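Phosphoethanolamine N-methyltransferase 1 (PDB 4KRG) probably catalyses methyl transfer from S-adenosylmethionine to the amino group of phosphoethanolamine, a step on the nematode route to phosphocholine. Local coordinates at residues E160-P165 with Y186-Y192; N227-V232 with L339-N343; M375-L381 with K401-P407. All coordinates share one frame; numbering follows the deposited sequence.

Contact 1. Residues E160-P165 with Y186-Y192. With OPE (phosphoric acid mono-(2-amino-ethyl) ester), chain C.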
loop_
_atom_site.group_PDB
_atom_site.type_symbol
_atom_site.label_atom_id
_atom_site.label_comp_id
_atom_site.label_asym_id
_atom_site.label_seq_id
_atom_site.Cartn_x
_atom_site.Cartn_y
_atom_site.Cartn_z
ATOM N N GLU A 160 -2.425 -5.212 -6.802
ATOM C CA GLU A 160 -1.903 -5.067 -8.150
ATOM C C GLU A 160 -0.390 -5.217 -8.205
ATOM O O GLU A 160 0.309 -4.910 -7.239
ATOM C CB GLU A 160 -2.310 -3.713 -8.741
ATOM C CG GLU A 160 -3.802 -3.433 -8.732
ATOM C CD GLU A 160 -4.589 -4.362 -9.650
ATOM O OE1 GLU A 160 -3.998 -4.891 -10.619
ATOM O OE2 GLU A 160 -5.802 -4.560 -9.408
ATOM N N SER A 161 0.111 -5.700 -9.337
ATOM C CA SER A 161 1.540 -5.675 -9.597
ATOM C C SER A 161 1.880 -4.241 -9.942
ATOM O O SER A 161 1.473 -3.730 -10.993
ATOM C CB SER A 161 1.904 -6.578 -10.770
ATOM O OG SER A 161 1.569 -7.918 -10.486
ATOM N N CYS A 162 2.607 -3.579 -9.055
ATOM C CA CYS A 162 2.919 -2.182 -9.282
ATOM C C CYS A 162 4.318 -2.018 -9.865
ATOM O O CYS A 162 5.254 -2.686 -9.432
ATOM C CB CYS A 162 2.743 -1.378 -7.990
ATOM S SG CYS A 162 1.023 -1.313 -7.425
ATOM N N SER A 163 4.428 -1.161 -10.878
ATOM C CA SER A 163 5.699 -0.794 -11.517
ATOM C C SER A 163 6.429 -1.886 -12.315
ATOM O O SER A 163 7.164 -1.572 -13.250
ATOM C CB SER A 163 6.654 -0.139 -10.518
ATOM O OG SER A 163 6.162 1.119 -10.112
ATOM N N GLU A 164 6.238 -3.151 -11.951
ATOM C CA GLU A 164 6.915 -4.257 -12.625
ATOM C C GLU A 164 6.137 -5.556 -12.429
ATOM O O GLU A 164 5.302 -5.650 -11.530
ATOM C CB GLU A 164 8.322 -4.429 -12.058
ATOM C CG GLU A 164 8.348 -5.067 -10.684
ATOM C CD GLU A 164 9.732 -5.113 -10.072
ATOM O OE1 GLU A 164 10.274 -6.225 -9.907
ATOM O OE2 GLU A 164 10.275 -4.037 -9.746
ATOM N N PRO A 165 6.414 -6.575 -13.258
ATOM C CA PRO A 165 5.672 -7.821 -13.054
ATOM C C PRO A 165 5.997 -8.452 -11.708
ATOM O O PRO A 165 7.058 -8.187 -11.143
ATOM C CB PRO A 165 6.176 -8.721 -14.189
ATOM C CG PRO A 165 6.703 -7.776 -15.222
ATOM C CD PRO A 165 7.305 -6.652 -14.431
ATOM N N TYR A 186 1.563 -1.936 -15.580
ATOM C CA TYR A 186 2.227 -1.943 -14.276
ATOM C C TYR A 186 2.350 -0.517 -13.758
ATOM O O TYR A 186 3.338 0.169 -14.017
ATOM C CB TYR A 186 3.598 -2.617 -14.375
ATOM C CG TYR A 186 3.512 -4.035 -14.875
ATOM C CD1 TYR A 186 3.031 -5.046 -14.059
ATOM C CD2 TYR A 186 3.895 -4.360 -16.167
ATOM C CE1 TYR A 186 2.936 -6.345 -14.514
ATOM C CE2 TYR A 186 3.811 -5.658 -16.630
ATOM C CZ TYR A 186 3.332 -6.643 -15.799
ATOM O OH TYR A 186 3.238 -7.932 -16.252
ATOM N N ARG A 187 1.331 -0.073 -13.032
ATOM C CA ARG A 187 1.261 1.312 -12.576
ATOM C C ARG A 187 2.054 1.510 -11.290
ATOM O O ARG A 187 2.397 0.544 -10.618
ATOM C CB ARG A 187 -0.196 1.720 -12.356
ATOM C CG ARG A 187 -1.070 1.558 -13.597
ATOM C CD ARG A 187 -2.460 2.119 -13.394
ATOM N NE ARG A 187 -3.234 2.078 -14.632
ATOM C CZ ARG A 187 -4.007 1.063 -15.000
ATOM N NH1 ARG A 187 -4.119 0.005 -14.220
ATOM N NH2 ARG A 187 -4.665 1.110 -16.150
ATOM N N PHE A 188 2.345 2.761 -10.954
ATOM C CA PHE A 188 2.968 3.070 -9.673
ATOM C C PHE A 188 1.947 2.900 -8.556
ATOM O O PHE A 188 0.789 3.280 -8.715
ATOM C CB PHE A 188 3.457 4.515 -9.652
ATOM C CG PHE A 188 4.334 4.882 -10.806
ATOM C CD1 PHE A 188 5.236 3.972 -11.335
ATOM C CD2 PHE A 188 4.263 6.149 -11.355
ATOM C CE1 PHE A 188 6.050 4.322 -12.400
ATOM C CE2 PHE A 188 5.073 6.509 -12.414
ATOM C CZ PHE A 188 5.968 5.594 -12.939
ATOM N N SER A 189 2.385 2.340 -7.429
ATOM C CA SER A 189 1.520 2.121 -6.266
ATOM C C SER A 189 0.833 3.397 -5.813
ATOM O O SER A 189 -0.317 3.373 -5.379
ATOM C CB SER A 189 2.334 1.564 -5.104
ATOM O OG SER A 189 3.499 2.339 -4.901
ATOM N N SER A 190 1.547 4.512 -5.912
ATOM C CA SER A 190 1.029 5.804 -5.468
ATOM C C SER A 190 -0.217 6.238 -6.247
ATOM O O SER A 190 -1.083 6.932 -5.712
ATOM C CB SER A 190 2.118 6.865 -5.573
ATOM O OG SER A 190 2.689 6.858 -6.864
ATOM N N LEU A 191 -0.308 5.819 -7.505
ATOM C CA LEU A 191 -1.424 6.205 -8.364
ATOM C C LEU A 191 -2.724 5.534 -7.944
ATOM O O LEU A 191 -3.808 6.117 -8.034
ATOM C CB LEU A 191 -1.116 5.857 -9.817
ATOM C CG LEU A 191 0.144 6.520 -10.365
ATOM C CD1 LEU A 191 0.295 6.245 -11.848
ATOM C CD2 LEU A 191 0.097 8.006 -10.109
ATOM N N TYR A 192 -2.618 4.288 -7.508
ATOM C CA TYR A 192 -3.791 3.588 -7.036
ATOM C C TYR A 192 -4.296 4.259 -5.765
ATOM O O TYR A 192 -5.471 4.583 -5.663
ATOM C CB TYR A 192 -3.472 2.117 -6.812
ATOM C CG TYR A 192 -3.298 1.322 -8.088
ATOM C CD1 TYR A 192 -4.346 1.196 -8.996
ATOM C CD2 TYR A 192 -2.106 0.664 -8.368
ATOM C CE1 TYR A 192 -4.203 0.451 -10.152
ATOM C CE2 TYR A 192 -1.960 -0.090 -9.519
ATOM C CZ TYR A 192 -3.012 -0.188 -10.404
ATOM O OH TYR A 192 -2.871 -0.921 -11.553
HETATM C CA OPE C . 0.795 -11.901 -12.092
HETATM C CB OPE C . -0.384 -12.810 -12.216
HETATM O O1 OPE C . 3.425 -11.360 -13.118
HETATM O O2 OPE C . 2.507 -9.227 -12.336
HETATM O O3 OPE C . 2.410 -9.767 -14.767
HETATM O O4 OPE C . 0.973 -11.014 -13.134
HETATM N N OPE C . -1.656 -12.201 -12.505
HETATM P P OPE C . 2.355 -10.321 -13.361
#
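Tyr-186 and Ser-161 share one choice of first torsion: in each the outgoing atom lies anti to the carbonyl carbon and beside the backbone N (chi1 -58° for the tyrosine CG, -62° for the serine OG), which points the serine OG at the phosphate of the bound phosphoethanolamine and starts the tyrosine ring toward it. The segment 160-165 leads out of the C-terminal end of strand 154-161 in the Rossmann-like methyltransferase domain, and with 186-192 it forms part of the substrate pocket. Tyr-186 OH donates to O3 of the ligand at 2.5 Å. Ser-161 OG lies 2.5 Å from O2, short enough that the exact length is doubtful. Each hydroxyl has a second partner, Asn-182 for the tyrosine and Gln-231 for the serine. The tyrosine ring is steadied by Pro-165, whose CD stands 4.2 Å from the ring centroid and almost on the normal, a CH-pi contact, while the carbonyl O of Ser-161 meets the ring edge. Beyond the pocket, Ser-163 N donates to Arg-187 O at 2.7 Å. Tyr-192 receives the CG of Glu-160 over one face and the sulfur of Cys-162 at its edge. The carboxylate of Glu-160 is turned to the backbone N-H groups of Leu-130, Met-131 and Met-132. At Phe-188, Ser-163 OG lies in the ring plane, 3.2 Å from CD1.

Contact 2. Residues N227-V232 with L339-N343; sequences NNWRQV and LTKAN
Asn-228 OD1 is gripped by two N-H donors, one from its own loop and one from the helix: Arg-230 N donates to it at 2.9 Å from above the carbonyl plane, closing an Asx turn, and Asn-343 ND2 adds a weak bond at 3.3 Å. The two amides are steeply inclined, their planes 65° apart, and ND2 of Asn-228 donates to Ser-166 O. Asn-343 uses its other end as well, since OD1 accepts Trp-229 N at 2.7 Å in the carbonyl plane, on a lone pair, with a nearly straight N-H...O angle of 165°. One asparagine of the helix thus binds both the side chain and the backbone of the loop. Its neighbour Ala-342 sets CB over the face of the five-membered ring of Trp-229, 3.4 Å from the centroid, while the indole NE1 bonds to Val-350 O. Arg-230 reaches extended across the helix and donates through NH2 to Thr-340 OG1 at 2.8 Å, in the guanidinium plane; NH1 forms a salt bridge with Glu-164. On the strand itself, Val-232 CG2 and Leu-339 CD1 meet tip to tip at 3.8 Å. Helix 332-345 is thereby fastened to the turn that starts strand 231-240, an arrangement consistent with the junction between the two halves of a di-domain methyltransferase.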
loop_
_atom_site.group_PDB
_atom_site.type_symbol
_atom_site.label_atom_id
_atom_site.label_comp_id
_atom_site.label_asym_id
_atom_site.label_seq_id
_atom_site.Cartn_x
_atom_site.Cartn_y
_atom_site.Cartn_z
ATOM N N ASN A 227 11.674 -11.447 -3.460
ATOM C CA ASN A 227 12.361 -10.174 -3.201
ATOM C C ASN A 227 11.662 -8.980 -3.851
ATOM O O ASN A 227 12.307 -8.023 -4.287
ATOM C CB ASN A 227 13.835 -10.233 -3.625
ATOM C CG ASN A 227 14.709 -10.947 -2.609
ATOM O OD1 ASN A 227 15.334 -11.961 -2.923
ATOM N ND2 ASN A 227 14.763 -10.416 -1.387
ATOM N N ASN A 228 10.335 -9.051 -3.903
ATOM C CA ASN A 228 9.529 -8.050 -4.572
ATOM C C ASN A 228 8.592 -7.357 -3.590
ATOM O O ASN A 228 7.679 -7.984 -3.045
ATOM C CB ASN A 228 8.741 -8.708 -5.709
ATOM C CG ASN A 228 8.019 -7.705 -6.580
ATOM O OD1 ASN A 228 8.128 -6.490 -6.385
ATOM N ND2 ASN A 228 7.283 -8.209 -7.565
ATOM N N TRP A 229 8.828 -6.064 -3.372
ATOM C CA TRP A 229 8.036 -5.244 -2.456
ATOM C C TRP A 229 6.852 -4.592 -3.157
ATOM O O TRP A 229 6.025 -3.944 -2.516
ATOM C CB TRP A 229 8.912 -4.125 -1.867
ATOM C CG TRP A 229 9.731 -4.511 -0.664
ATOM C CD1 TRP A 229 9.552 -4.073 0.612
ATOM C CD2 TRP A 229 10.854 -5.407 -0.632
ATOM N NE1 TRP A 229 10.492 -4.637 1.442
ATOM C CE2 TRP A 229 11.302 -5.462 0.709
ATOM C CE3 TRP A 229 11.532 -6.162 -1.593
ATOM C CZ2 TRP A 229 12.393 -6.245 1.104
ATOM C CZ3 TRP A 229 12.609 -6.942 -1.198
ATOM C CH2 TRP A 229 13.026 -6.977 0.140
ATOM N N ARG A 230 6.779 -4.751 -4.474
ATOM C CA ARG A 230 5.824 -3.996 -5.293
ATOM C C ARG A 230 4.546 -4.759 -5.647
ATOM O O ARG A 230 3.792 -4.340 -6.525
ATOM C CB ARG A 230 6.500 -3.470 -6.563
ATOM C CG ARG A 230 7.512 -2.358 -6.310
ATOM C CD ARG A 230 8.397 -2.130 -7.525
ATOM N NE ARG A 230 8.989 -0.793 -7.533
ATOM C CZ ARG A 230 9.764 -0.323 -8.502
ATOM N NH1 ARG A 230 10.064 -1.084 -9.548
ATOM N NH2 ARG A 230 10.242 0.913 -8.423
ATOM N N GLN A 231 4.316 -5.880 -4.972
ATOM C CA GLN A 231 3.011 -6.524 -4.987
ATOM C C GLN A 231 2.212 -5.849 -3.895
ATOM O O GLN A 231 2.344 -6.183 -2.716
ATOM C CB GLN A 231 3.146 -8.009 -4.700
ATOM C CG GLN A 231 3.827 -8.759 -5.823
ATOM C CD GLN A 231 2.975 -8.791 -7.064
ATOM O OE1 GLN A 231 1.908 -9.401 -7.071
ATOM N NE2 GLN A 231 3.426 -8.114 -8.118
ATOM N N VAL A 232 1.397 -4.878 -4.285
ATOM C CA VAL A 232 0.800 -3.975 -3.320
ATOM C C VAL A 232 -0.705 -4.169 -3.263
ATOM O O VAL A 232 -1.372 -4.309 -4.292
ATOM C CB VAL A 232 1.153 -2.497 -3.628
ATOM C CG1 VAL A 232 0.697 -1.583 -2.492
ATOM C CG2 VAL A 232 2.665 -2.333 -3.851
ATOM N N LEU A 339 9.450 2.055 -1.723
ATOM C CA LEU A 339 9.306 0.740 -2.358
ATOM C C LEU A 339 10.382 0.524 -3.423
ATOM O O LEU A 339 10.922 -0.571 -3.565
ATOM C CB LEU A 339 7.904 0.545 -2.959
ATOM C CG LEU A 339 6.740 0.388 -1.975
ATOM C CD1 LEU A 339 5.470 -0.053 -2.693
ATOM C CD2 LEU A 339 7.098 -0.598 -0.890
ATOM N N THR A 340 10.698 1.576 -4.168
ATOM C CA THR A 340 11.753 1.493 -5.167
ATOM C C THR A 340 13.084 1.136 -4.504
ATOM O O THR A 340 13.776 0.217 -4.934
ATOM C CB THR A 340 11.859 2.796 -5.953
ATOM O OG1 THR A 340 10.619 3.014 -6.635
ATOM C CG2 THR A 340 12.982 2.719 -6.968
ATOM N N LYS A 341 13.417 1.841 -3.431
ATOM C CA LYS A 341 14.621 1.532 -2.671
ATOM C C LYS A 341 14.598 0.092 -2.144
ATOM O O LYS A 341 15.587 -0.629 -2.264
ATOM C CB LYS A 341 14.818 2.523 -1.520
ATOM C CG LYS A 341 16.118 2.271 -0.761
ATOM C CD LYS A 341 16.335 3.201 0.422
ATOM C CE LYS A 341 17.647 2.811 1.105
ATOM N NZ LYS A 341 18.080 3.706 2.227
ATOM N N ALA A 342 13.462 -0.330 -1.592
ATOM C CA ALA A 342 13.343 -1.667 -1.021
ATOM C C ALA A 342 13.634 -2.763 -2.046
ATOM O O ALA A 342 14.295 -3.748 -1.737
ATOM C CB ALA A 342 11.963 -1.869 -0.379
ATOM N N ASN A 343 13.152 -2.586 -3.272
ATOM C CA ASN A 343 13.374 -3.586 -4.311
ATOM C C ASN A 343 14.818 -3.667 -4.768
ATOM O O ASN A 343 15.300 -4.731 -5.147
ATOM C CB ASN A 343 12.476 -3.324 -5.516
ATOM C CG ASN A 343 11.249 -4.188 -5.513
ATOM O OD1 ASN A 343 10.728 -4.536 -4.456
ATOM N ND2 ASN A 343 10.784 -4.552 -6.697
#

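Contact 3. Residues M375-L381 with K401-P407; sequences MVATELL and KVVLLEP
Leu-404 packs its two methyls against apolar groups of 375-381 on the same face of the sheet: CD2 meets Leu-380 CD2 at 3.8 Å and also touches Ala-377 CB and the terminal methyl of selenomethionine Met-375, while CD1 lies 4.1 Å from Leu-381 CD2. Further along this face, Met-375 and Val-402 run alongside each other, with CE of the former 3.6 Å from CG1 of the latter. Val-376, Val-403, Thr-378 and Leu-405 occupy the other face, where Phe-283 packs on Val-376, Thr-378 and Leu-405. The two strands run parallel, their axes 4.8 Å apart and inclined by 11°. Five backbone hydrogen bonds join them, from Met-375 N to Lys-401 O at one end to Glu-379 N to Leu-405 O at the other.

Where strand 372-378 gives way to helix 380-383, Glu-406 takes over. A turn about its CB-CG bond (-66°) swings the carboxylate to the start of the helix. There OE2 accepts Leu-381 N at 3.0 Å, approached from above the carboxylate plane, and also lies 2.7 Å from Leu-380 N; OE1 accepts from Ala-382 N. The partial positive charge at the helix N-terminus would probably favour the ionised acid. Glu-379, at the N-cap position, lays its CG 3.8 Å from Pro-407 CD and sends its own carboxylate to Gln-305 N and Arg-306 N. Strand 297-302 flanks this pair on one side and antiparallel strand 458-465 on the other, a strand order characteristic of the Rossmann-like class I methyltransferase fold, here in the C-terminal half of the chain.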
loop_
_atom_site.group_PDB
_atom_site.type_symbol
_atom_site.label_atom_id
_atom_site.label_comp_id
_atom_site.label_asym_id
_atom_site.label_seq_id
_atom_site.Cartn_x
_atom_site.Cartn_y
_atom_site.Cartn_z
HETATM N N MSE A 375 10.408 2.514 19.006
HETATM C CA MSE A 375 9.973 3.451 17.975
HETATM C C MSE A 375 11.085 4.422 17.610
HETATM O O MSE A 375 11.755 4.949 18.487
HETATM C CB MSE A 375 8.754 4.245 18.438
HETATM C CG MSE A 375 8.514 5.501 17.613
HETATM SE SE MSE A 375 6.725 6.252 17.830
HETATM C CE MSE A 375 6.983 7.058 19.608
ATOM N N VAL A 376 11.285 4.637 16.313
ATOM C CA VAL A 376 12.155 5.700 15.813
ATOM C C VAL A 376 11.309 6.527 14.854
ATOM O O VAL A 376 10.662 5.971 13.969
ATOM C CB VAL A 376 13.367 5.132 15.060
ATOM C CG1 VAL A 376 14.273 6.257 14.574
ATOM C CG2 VAL A 376 14.148 4.168 15.951
ATOM N N ALA A 377 11.284 7.843 15.031
ATOM C CA ALA A 377 10.406 8.669 14.206
ATOM C C ALA A 377 10.937 10.066 13.982
ATOM O O ALA A 377 11.663 10.608 14.817
ATOM C CB ALA A 377 9.016 8.740 14.822
ATOM N N THR A 378 10.558 10.645 12.848
ATOM C CA THR A 378 10.818 12.048 12.564
ATOM C C THR A 378 9.467 12.764 12.585
ATOM O O THR A 378 8.477 12.198 12.138
ATOM C CB THR A 378 11.517 12.230 11.184
ATOM O OG1 THR A 378 10.783 11.534 10.171
ATOM C CG2 THR A 378 12.946 11.682 11.212
ATOM N N GLU A 379 9.418 13.986 13.117
ATOM C CA GLU A 379 8.203 14.816 13.090
ATOM C C GLU A 379 6.965 14.247 13.793
ATOM O O GLU A 379 5.841 14.567 13.405
ATOM C CB GLU A 379 7.802 15.157 11.651
ATOM C CG GLU A 379 8.772 15.999 10.896
ATOM C CD GLU A 379 8.301 16.286 9.487
ATOM O OE1 GLU A 379 8.196 15.334 8.683
ATOM O OE2 GLU A 379 8.018 17.463 9.185
ATOM N N LEU A 380 7.149 13.424 14.818
ATOM C CA LEU A 380 6.000 12.847 15.527
ATOM C C LEU A 380 5.153 13.900 16.235
ATOM O O LEU A 380 3.957 14.018 15.977
ATOM C CB LEU A 380 6.446 11.788 16.537
ATOM C CG LEU A 380 5.300 11.087 17.275
ATOM C CD1 LEU A 380 4.554 10.127 16.348
ATOM C CD2 LEU A 380 5.810 10.365 18.513
ATOM N N LEU A 381 5.775 14.653 17.139
ATOM C CA LEU A 381 5.067 15.686 17.896
ATOM C C LEU A 381 4.600 16.815 16.980
ATOM O O LEU A 381 3.567 17.433 17.223
ATOM C CB LEU A 381 5.955 16.253 19.005
ATOM C CG LEU A 381 6.769 15.264 19.841
ATOM C CD1 LEU A 381 7.568 15.992 20.911
ATOM C CD2 LEU A 381 5.877 14.239 20.482
ATOM N N LYS A 401 11.577 1.580 24.094
ATOM C CA LYS A 401 12.251 2.873 24.064
ATOM C C LYS A 401 11.937 3.584 22.762
ATOM O O LYS A 401 11.727 2.946 21.732
ATOM C CB LYS A 401 13.759 2.696 24.197
ATOM C CG LYS A 401 14.198 2.071 25.510
ATOM C CD LYS A 401 15.696 1.813 25.525
ATOM C CE LYS A 401 16.070 0.882 26.661
ATOM N NZ LYS A 401 15.522 1.382 27.940
ATOM N N VAL A 402 11.900 4.910 22.804
ATOM C CA VAL A 402 11.636 5.689 21.605
ATOM C C VAL A 402 12.740 6.720 21.406
ATOM O O VAL A 402 13.417 7.113 22.357
ATOM C CB VAL A 402 10.264 6.393 21.661
ATOM C CG1 VAL A 402 9.167 5.398 22.007
ATOM C CG2 VAL A 402 10.287 7.523 22.682
ATOM N N VAL A 403 12.932 7.124 20.156
ATOM C CA VAL A 403 13.864 8.184 19.803
ATOM C C VAL A 403 13.164 9.067 18.779
ATOM O O VAL A 403 12.720 8.584 17.736
ATOM C CB VAL A 403 15.185 7.629 19.210
ATOM C CG1 VAL A 403 16.134 8.761 18.852
ATOM C CG2 VAL A 403 15.859 6.681 20.180
ATOM N N LEU A 404 13.038 10.351 19.087
ATOM C CA LEU A 404 12.343 11.273 18.195
ATOM C C LEU A 404 13.276 12.378 17.730
ATOM O O LEU A 404 13.988 12.962 18.538
ATOM C CB LEU A 404 11.149 11.908 18.905
ATOM C CG LEU A 404 10.212 10.950 19.630
ATOM C CD1 LEU A 404 9.154 11.731 20.384
ATOM C CD2 LEU A 404 9.571 9.987 18.650
ATOM N N LEU A 405 13.277 12.659 16.431
ATOM C CA LEU A 405 13.930 13.859 15.912
ATOM C C LEU A 405 12.812 14.823 15.555
ATOM O O LEU A 405 11.884 14.466 14.827
ATOM C CB LEU A 405 14.791 13.544 14.686
ATOM C CG LEU A 405 15.569 14.696 14.034
ATOM C CD1 LEU A 405 16.505 15.382 15.031
ATOM C CD2 LEU A 405 16.351 14.194 12.834
ATOM N N GLU A 406 12.872 16.035 16.089
ATOM C CA GLU A 406 11.758 16.960 15.943
ATOM C C GLU A 406 12.171 18.325 15.422
ATOM O O GLU A 406 13.054 18.956 15.991
ATOM C CB GLU A 406 11.049 17.136 17.286
ATOM C CG GLU A 406 10.297 15.920 17.755
ATOM C CD GLU A 406 9.126 15.590 16.856
ATOM O OE1 GLU A 406 8.552 16.517 16.233
ATOM O OE2 GLU A 406 8.780 14.392 16.772
ATOM N N PRO A 407 11.519 18.794 14.344
ATOM C CA PRO A 407 11.707 20.181 13.916
ATOM C C PRO A 407 10.938 21.143 14.824
ATOM O O PRO A 407 9.770 20.918 15.137
ATOM C CB PRO A 407 11.116 20.189 12.503
ATOM C CG PRO A 407 10.075 19.130 12.534
ATOM C CD PRO A 407 10.616 18.054 13.441
#

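Overall arrangement
Contacts 1 and 2 adjoin, with centres about 10 Å apart, because strands 154-161 and 231-240 are neighbours: Glu-160 N lies 2.9 Å from Val-232 O, and Cys-162 N equally close to Arg-230 O, both probable hydrogen bonds. Glu-164 of contact 1 also makes a weak bond to Asn-343 of contact 2. The phosphoethanolamine site at contact 1 therefore adjoins the loop that meets helix 332-345, and the side chain of Asn-228 lies about 7 Å from the ligand. Contact 3 stands apart in the C-terminal half, its centre about 30 Å from that of contact 1 and about 25 Å from that of contact 2, and touches neither.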